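Local structure of thermospermine synthase (Medicago truncatula, 6BQ6) at residues T196-F199 / Y200-L204; C232-N235 / T236-V240. The protein probably transfers an aminopropyl group from decarboxylated S-adenosylmethionine to spermidine, giving the tetraamine thermospermine and methylthioadenosine. One frame throughout, in Å; residues are numbered along the deposited sequence.

Contact 1 of 2, residues T196-F199 / Y200-L204; sequences TKDF and YELTL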
ATOM      1  N   THR B 196       2.296  -1.566  36.118  1.00 23.09           N
ATOM      2  CA  THR B 196       2.708  -2.703  36.921  1.00 24.86           C
ATOM      3  C   THR B 196       1.920  -2.808  38.236  1.00 25.55           C
ATOM      4  O   THR B 196       1.445  -1.789  38.794  1.00 24.88           O
ATOM      5  CB  THR B 196       4.215  -2.660  37.233  1.00 25.47           C
ATOM      6  OG1 THR B 196       4.514  -1.466  37.950  1.00 25.04           O
ATOM      7  CG2 THR B 196       5.023  -2.669  35.979  1.00 25.79           C
ATOM      8  N   LYS B 197       1.901  -4.029  38.767  1.00 26.36           N
ATOM      9  CA  LYS B 197       1.284  -4.332  40.043  1.00 26.33           C
ATOM     10  C   LYS B 197       1.853  -3.438  41.126  1.00 26.19           C
ATOM     11  O   LYS B 197       1.111  -2.806  41.884  1.00 25.43           O
ATOM     12  CB  LYS B 197       1.468  -5.792  40.430  1.00 28.90           C
ATOM     13  CG  LYS B 197       0.838  -6.158  41.757  1.00 32.21           C
ATOM     14  CD  LYS B 197       1.120  -7.616  42.137  1.00 37.14           C
ATOM     15  CE  LYS B 197       0.316  -8.021  43.374  1.00 39.83           C
ATOM     16  NZ  LYS B 197       0.900  -7.484  44.630  1.00 42.94           N
ATOM     17  N   ASP B 198       3.174  -3.368  41.186  1.00 26.78           N
ATOM     18  CA  ASP B 198       3.815  -2.554  42.225  1.00 27.81           C
ATOM     19  C   ASP B 198       3.516  -1.063  42.082  1.00 25.68           C
ATOM     20  O   ASP B 198       3.324  -0.379  43.099  1.00 26.03           O
ATOM     21  CB  ASP B 198       5.310  -2.773  42.237  1.00 31.97           C
ATOM     22  CG  ASP B 198       5.721  -4.037  43.002  1.00 37.39           C
ATOM     23  OD1 ASP B 198       4.863  -4.769  43.549  1.00 39.54           O
ATOM     24  OD2 ASP B 198       6.948  -4.299  43.052  1.00 41.83           O
ATOM     25  N   PHE B 199       3.482  -0.553  40.847  1.00 24.15           N
ATOM     26  CA  PHE B 199       3.038   0.832  40.627  1.00 23.41           C
ATOM     27  C   PHE B 199       1.642   1.074  41.214  1.00 22.66           C
ATOM     28  O   PHE B 199       1.411   2.016  41.990  1.00 23.39           O
ATOM     29  CB  PHE B 199       3.100   1.216  39.139  1.00 23.40           C
ATOM     30  CG  PHE B 199       2.465   2.550  38.847  1.00 23.57           C
ATOM     31  CD1 PHE B 199       3.083   3.721  39.266  1.00 23.89           C
ATOM     32  CD2 PHE B 199       1.211   2.606  38.334  1.00 23.79           C
ATOM     33  CE1 PHE B 199       2.489   4.946  39.067  1.00 23.40           C
ATOM     34  CE2 PHE B 199       0.612   3.818  38.106  1.00 23.01           C
ATOM     35  CZ  PHE B 199       1.244   4.988  38.489  1.00 23.29           C
ATOM     36  N   TYR B 200       0.713   0.214  40.856  1.00 23.44           N
ATOM     37  CA  TYR B 200      -0.664   0.389  41.290  1.00 23.08           C
ATOM     38  C   TYR B 200      -0.780   0.294  42.785  1.00 25.00           C
ATOM     39  O   TYR B 200      -1.440   1.127  43.382  1.00 24.51           O
ATOM     40  CB  TYR B 200      -1.554  -0.653  40.664  1.00 22.82           C
ATOM     41  CG  TYR B 200      -1.768  -0.561  39.182  1.00 22.04           C
ATOM     42  CD1 TYR B 200      -1.952   0.675  38.529  1.00 21.64           C
ATOM     43  CD2 TYR B 200      -1.888  -1.722  38.427  1.00 22.65           C
ATOM     44  CE1 TYR B 200      -2.190   0.736  37.153  1.00 21.41           C
ATOM     45  CE2 TYR B 200      -2.155  -1.664  37.075  1.00 22.52           C
ATOM     46  CZ  TYR B 200      -2.307  -0.426  36.435  1.00 22.16           C
ATOM     47  OH  TYR B 200      -2.574  -0.386  35.074  1.00 22.65           O
ATOM     48  N   GLU B 201      -0.109  -0.705  43.381  1.00 26.35           N
ATOM     49  CA  GLU B 201      -0.198  -0.940  44.823  1.00 27.96           C
ATOM     50  C   GLU B 201       0.504   0.101  45.654  1.00 27.99           C
ATOM     51  O   GLU B 201      -0.047   0.528  46.652  1.00 30.75           O
ATOM     52  CB  GLU B 201       0.350  -2.329  45.195  1.00 31.94           C
ATOM     53  CG  GLU B 201      -0.123  -2.818  46.575  1.00 35.37           C
ATOM     54  CD  GLU B 201       0.377  -4.218  46.894  1.00 41.30           C
ATOM     55  OE1 GLU B 201       0.127  -4.682  48.044  1.00 43.17           O
ATOM     56  OE2 GLU B 201       0.998  -4.847  45.990  1.00 44.58           O
ATOM     57  N   LEU B 202       1.712   0.463  45.269  1.00 26.99           N
ATOM     58  CA  LEU B 202       2.623   1.223  46.120  1.00 27.57           C
ATOM     59  C   LEU B 202       2.693   2.671  45.751  1.00 26.44           C
ATOM     60  O   LEU B 202       3.131   3.460  46.569  1.00 25.74           O
ATOM     61  CB  LEU B 202       4.031   0.621  46.077  1.00 30.86           C
ATOM     62  CG  LEU B 202       4.094  -0.839  46.544  1.00 33.52           C
ATOM     63  CD1 LEU B 202       5.529  -1.349  46.549  1.00 36.72           C
ATOM     64  CD2 LEU B 202       3.446  -1.046  47.918  1.00 35.30           C
ATOM     65  N   THR B 203       2.242   3.066  44.555  1.00 24.60           N
ATOM     66  CA  THR B 203       2.328   4.472  44.117  1.00 24.80           C
ATOM     67  C   THR B 203       0.954   5.054  43.897  1.00 23.47           C
ATOM     68  O   THR B 203       0.634   6.116  44.407  1.00 22.95           O
ATOM     69  CB  THR B 203       3.243   4.662  42.861  1.00 26.94           C
ATOM     70  OG1 THR B 203       4.603   4.223  43.127  1.00 27.46           O
ATOM     71  CG2 THR B 203       3.234   6.092  42.366  1.00 28.51           C
ATOM     72  N   LEU B 204       0.135   4.367  43.108  1.00 23.01           N
ATOM     73  CA  LEU B 204      -1.162   4.941  42.707  1.00 23.38           C
ATOM     74  C   LEU B 204      -2.204   4.840  43.830  1.00 23.70           C
ATOM     75  O   LEU B 204      -2.869   5.829  44.196  1.00 21.65           O
ATOM     76  CB  LEU B 204      -1.666   4.221  41.454  1.00 24.92           C
ATOM     77  CG  LEU B 204      -2.847   4.982  40.783  1.00 25.78           C
ATOM     78  CD1 LEU B 204      -2.682   5.091  39.282  1.00 25.96           C
ATOM     79  CD2 LEU B 204      -4.125   4.307  41.167  1.00 26.66           C
TER
HETATM   80  O   HOH W   1       5.489   1.702  42.983  1.00 35.07           O

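Contact 2 of 2, residues C232-N235 / T236-V240; sequences CIYN and TLRQV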
ATOM      1  N   CYS B 232      -4.218  -8.701  30.195  1.00 23.94           N
ATOM      2  CA  CYS B 232      -3.121  -8.475  31.136  1.00 24.25           C
ATOM      3  C   CYS B 232      -3.336  -7.311  32.097  1.00 22.84           C
ATOM      4  O   CYS B 232      -3.051  -7.396  33.274  1.00 23.79           O
ATOM      5  CB  CYS B 232      -1.854  -8.222  30.354  1.00 25.85           C
ATOM      6  SG  CYS B 232      -1.432  -9.544  29.195  1.00 34.20           S
ATOM      7  N   ILE B 233      -3.823  -6.215  31.544  1.00 20.90           N
ATOM      8  CA  ILE B 233      -4.164  -5.046  32.352  1.00 21.11           C
ATOM      9  C   ILE B 233      -5.284  -5.388  33.345  1.00 20.81           C
ATOM     10  O   ILE B 233      -5.208  -5.099  34.522  1.00 20.84           O
ATOM     11  CB  ILE B 233      -4.564  -3.868  31.457  1.00 21.01           C
ATOM     12  CG1 ILE B 233      -3.329  -3.326  30.701  1.00 22.13           C
ATOM     13  CG2 ILE B 233      -5.162  -2.753  32.314  1.00 20.79           C
ATOM     14  CD1 ILE B 233      -3.614  -2.263  29.692  1.00 22.32           C
ATOM     15  N   TYR B 234      -6.340  -6.038  32.864  1.00 20.30           N
ATOM     16  CA  TYR B 234      -7.370  -6.505  33.736  1.00 20.93           C
ATOM     17  C   TYR B 234      -6.807  -7.368  34.881  1.00 22.03           C
ATOM     18  O   TYR B 234      -7.084  -7.153  36.029  1.00 22.05           O
ATOM     19  CB  TYR B 234      -8.446  -7.278  32.944  1.00 20.68           C
ATOM     20  CG  TYR B 234      -9.419  -7.980  33.824  1.00 21.20           C
ATOM     21  CD1 TYR B 234     -10.408  -7.298  34.491  1.00 21.44           C
ATOM     22  CD2 TYR B 234      -9.323  -9.371  34.038  1.00 21.97           C
ATOM     23  CE1 TYR B 234     -11.286  -7.959  35.353  1.00 23.13           C
ATOM     24  CE2 TYR B 234     -10.185 -10.027  34.872  1.00 23.13           C
ATOM     25  CZ  TYR B 234     -11.183  -9.346  35.524  1.00 23.96           C
ATOM     26  OH  TYR B 234     -12.044 -10.001  36.385  1.00 25.62           O
ATOM     27  N   ASN B 235      -6.024  -8.364  34.534  1.00 23.71           N
ATOM     28  CA  ASN B 235      -5.503  -9.253  35.564  1.00 24.67           C
ATOM     29  C   ASN B 235      -4.566  -8.571  36.543  1.00 24.41           C
ATOM     30  O   ASN B 235      -4.578  -8.893  37.737  1.00 24.64           O
ATOM     31  CB  ASN B 235      -4.828 -10.482  34.957  1.00 26.38           C
ATOM     32  CG  ASN B 235      -4.574 -11.572  36.008  1.00 28.83           C
ATOM     33  OD1 ASN B 235      -5.494 -11.946  36.745  1.00 29.69           O
ATOM     34  ND2 ASN B 235      -3.313 -12.045  36.117  1.00 30.87           N
ATOM     35  N   THR B 236      -3.749  -7.655  36.045  1.00 23.77           N
ATOM     36  CA  THR B 236      -2.838  -6.914  36.912  1.00 23.19           C
ATOM     37  C   THR B 236      -3.658  -6.121  37.912  1.00 23.90           C
ATOM     38  O   THR B 236      -3.421  -6.173  39.134  1.00 24.57           O
ATOM     39  CB  THR B 236      -1.869  -6.053  36.102  1.00 22.84           C
ATOM     40  OG1 THR B 236      -1.136  -6.887  35.181  1.00 24.35           O
ATOM     41  CG2 THR B 236      -0.893  -5.337  37.006  1.00 23.71           C
ATOM     42  N   LEU B 237      -4.691  -5.412  37.430  1.00 22.72           N
ATOM     43  CA  LEU B 237      -5.554  -4.676  38.348  1.00 22.37           C
ATOM     44  C   LEU B 237      -6.309  -5.569  39.340  1.00 24.63           C
ATOM     45  O   LEU B 237      -6.536  -5.155  40.468  1.00 23.51           O
ATOM     46  CB  LEU B 237      -6.517  -3.772  37.578  1.00 22.06           C
ATOM     47  CG  LEU B 237      -5.865  -2.552  36.939  1.00 21.59           C
ATOM     48  CD1 LEU B 237      -6.758  -1.939  35.870  1.00 21.73           C
ATOM     49  CD2 LEU B 237      -5.494  -1.531  37.973  1.00 22.50           C
ATOM     50  N   ARG B 238      -6.683  -6.785  38.929  1.00 25.61           N
ATOM     51  CA  ARG B 238      -7.405  -7.719  39.796  1.00 28.87           C
ATOM     52  C   ARG B 238      -6.516  -8.130  40.983  1.00 29.62           C
ATOM     53  O   ARG B 238      -7.000  -8.498  42.074  1.00 29.93           O
ATOM     54  CB  ARG B 238      -7.830  -8.946  38.944  1.00 31.54           C
ATOM     55  CG  ARG B 238      -8.667  -9.959  39.662  1.00 36.55           C
ATOM     56  CD  ARG B 238      -9.364 -10.910  38.681  1.00 38.04           C
ATOM     57  NE  ARG B 238      -8.458 -11.610  37.752  1.00 39.09           N
ATOM     58  CZ  ARG B 238      -8.773 -12.739  37.096  1.00 40.25           C
ATOM     59  NH1 ARG B 238      -7.927 -13.310  36.243  1.00 39.62           N
ATOM     60  NH2 ARG B 238      -9.954 -13.302  37.303  1.00 40.30           N
ATOM     61  N   GLN B 239      -5.215  -8.004  40.816  1.00 28.87           N
ATOM     62  CA  GLN B 239      -4.288  -8.312  41.947  1.00 29.17           C
ATOM     63  C   GLN B 239      -4.213  -7.219  43.005  1.00 28.91           C
ATOM     64  O   GLN B 239      -3.585  -7.408  44.056  1.00 28.54           O
ATOM     65  CB  GLN B 239      -2.846  -8.517  41.441  1.00 29.47           C
ATOM     66  CG  GLN B 239      -2.652  -9.505  40.312  1.00 30.18           C
ATOM     67  CD  GLN B 239      -3.401 -10.787  40.521  1.00 32.75           C
ATOM     68  OE1 GLN B 239      -3.273 -11.423  41.585  1.00 35.68           O
ATOM     69  NE2 GLN B 239      -4.187 -11.198  39.534  1.00 33.02           N
ATOM     70  N   VAL B 240      -4.718  -6.029  42.703  1.00 26.77           N
ATOM     71  CA  VAL B 240      -4.535  -4.868  43.542  1.00 27.30           C
ATOM     72  C   VAL B 240      -5.836  -4.328  44.121  1.00 26.92           C
ATOM     73  O   VAL B 240      -5.854  -3.869  45.245  1.00 28.79           O
ATOM     74  CB  VAL B 240      -3.830  -3.745  42.749  1.00 27.39           C
ATOM     75  CG1 VAL B 240      -3.611  -2.481  43.576  1.00 28.59           C
ATOM     76  CG2 VAL B 240      -2.505  -4.255  42.167  1.00 28.80           C
TER

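Contact 1 of 2, residues T196-F199 / Y200-L204
The short helix 197-204 of the Rossmann-like domain opens here with an N-cap and runs into a wider pi-type turn, and Phe-199 meets partners at both ends of it. Thr-196 is the cap: its OG1 accepts from Phe-199 N at 3.2 Å, while the same hydroxyl also pairs with Lys-193 O. Tyr-200 N and Glu-201 N then bond back to the carbonyls of Thr-196 and Lys-197. In the last turn Phe-199 O takes two donors, Thr-203 N and Leu-204 N, each at 2.9 Å; the second, five residues on, is the mark of the pi-type turn. With CG anti to the backbone N (chi1 172°), the Phe-199 ring swings along the helix toward these residues, its CE1 3.6 Å from Thr-203 CG2 and its CE2 3.7 Å from Leu-204 CD1. The Tyr-200 ring meets it obliquely, planes at 54°. Replacing Phe-199 with alanine would probably open a gap beside Thr-203 CG2 and Leu-204 CD1 and take away the ring that Tyr-200 meets. Lys-197 NZ reaches Glu-201 OE2 at 3.0 Å, on the syn side but 31° out of the carboxylate plane, a salt bridge one turn apart. A water donates to both Asp-198 O and Thr-203 OG1, the latter also bonded to Glu-169. The arrangement is that of a capped helix ending in a pi-type turn, packed beside helix 164-169 of the Rossmann-like fold.

Contact 2 of 2, residues C232-N235 / T236-V240
Over one face of the Arg-238 guanidinium sits Tyr-234 CE2, 3.7 Å above the plane and over its centre, while Asn-235 OD1 comes in at the edge; the phenol ring is turned 43° from the guanidinium. All three residues lie along helix 230-238 in the Rossmann-like domain. NE and NH1 of Arg-238 both donate to OD1 of Asn-235, NH1 at 2.8 Å and NE at 3.1 Å. NE approaches in the amide's carbonyl plane, NH1 from above it. The bend at chi3 (56°) turns the arginine's end back to make this grip, and NH1 also gives a bond to Asn-310 O. Asn-235 ND2 bonds to His-314 O, so both ends of its buried amide are satisfied. On the inner side, the Ile-233 and Leu-237 side chains lie alongside each other, CG2 of the first 4.0 Å from CD1 of the second, facing strands 212-220 and 256-264. Further along, Gln-239 folds back, and its NE2 donates to Asn-235 O at 2.9 Å, beside a weak bond from Gln-239 N. Thr-236 N and OG1 both donate to Cys-232 O, one above and one below the plane of that carbonyl, the hydroxyl at 2.8 Å.

Contact 1 comes first along the chain, on helix 197-204; strand 212-220 follows it, and contact 2 then lies on helix 230-238. Their centres are about 11 Å apart, and the two helices pack directly against each other: Tyr-200 CE2 lies 3.5 Å from Leu-237 CD2, and Lys-197 CE 3.7 Å from Gln-239 CB. Phe-214 of the intervening strand touches both Tyr-200 and Leu-237, so helices and sheet share one apolar patch in the Rossmann-like domain. Tyr-316, near the modelled end of the chain, bonds to Lys-197 and to Thr-236, joining both helices. Both contacts lie near the substrate sites without touching the bound thermospermine: the side chain of Phe-199 is about 6 Å from that of Ala-164, which binds adenosine in another structure of this protein, and the side chain of Ile-233 about 10 Å from the thermospermine.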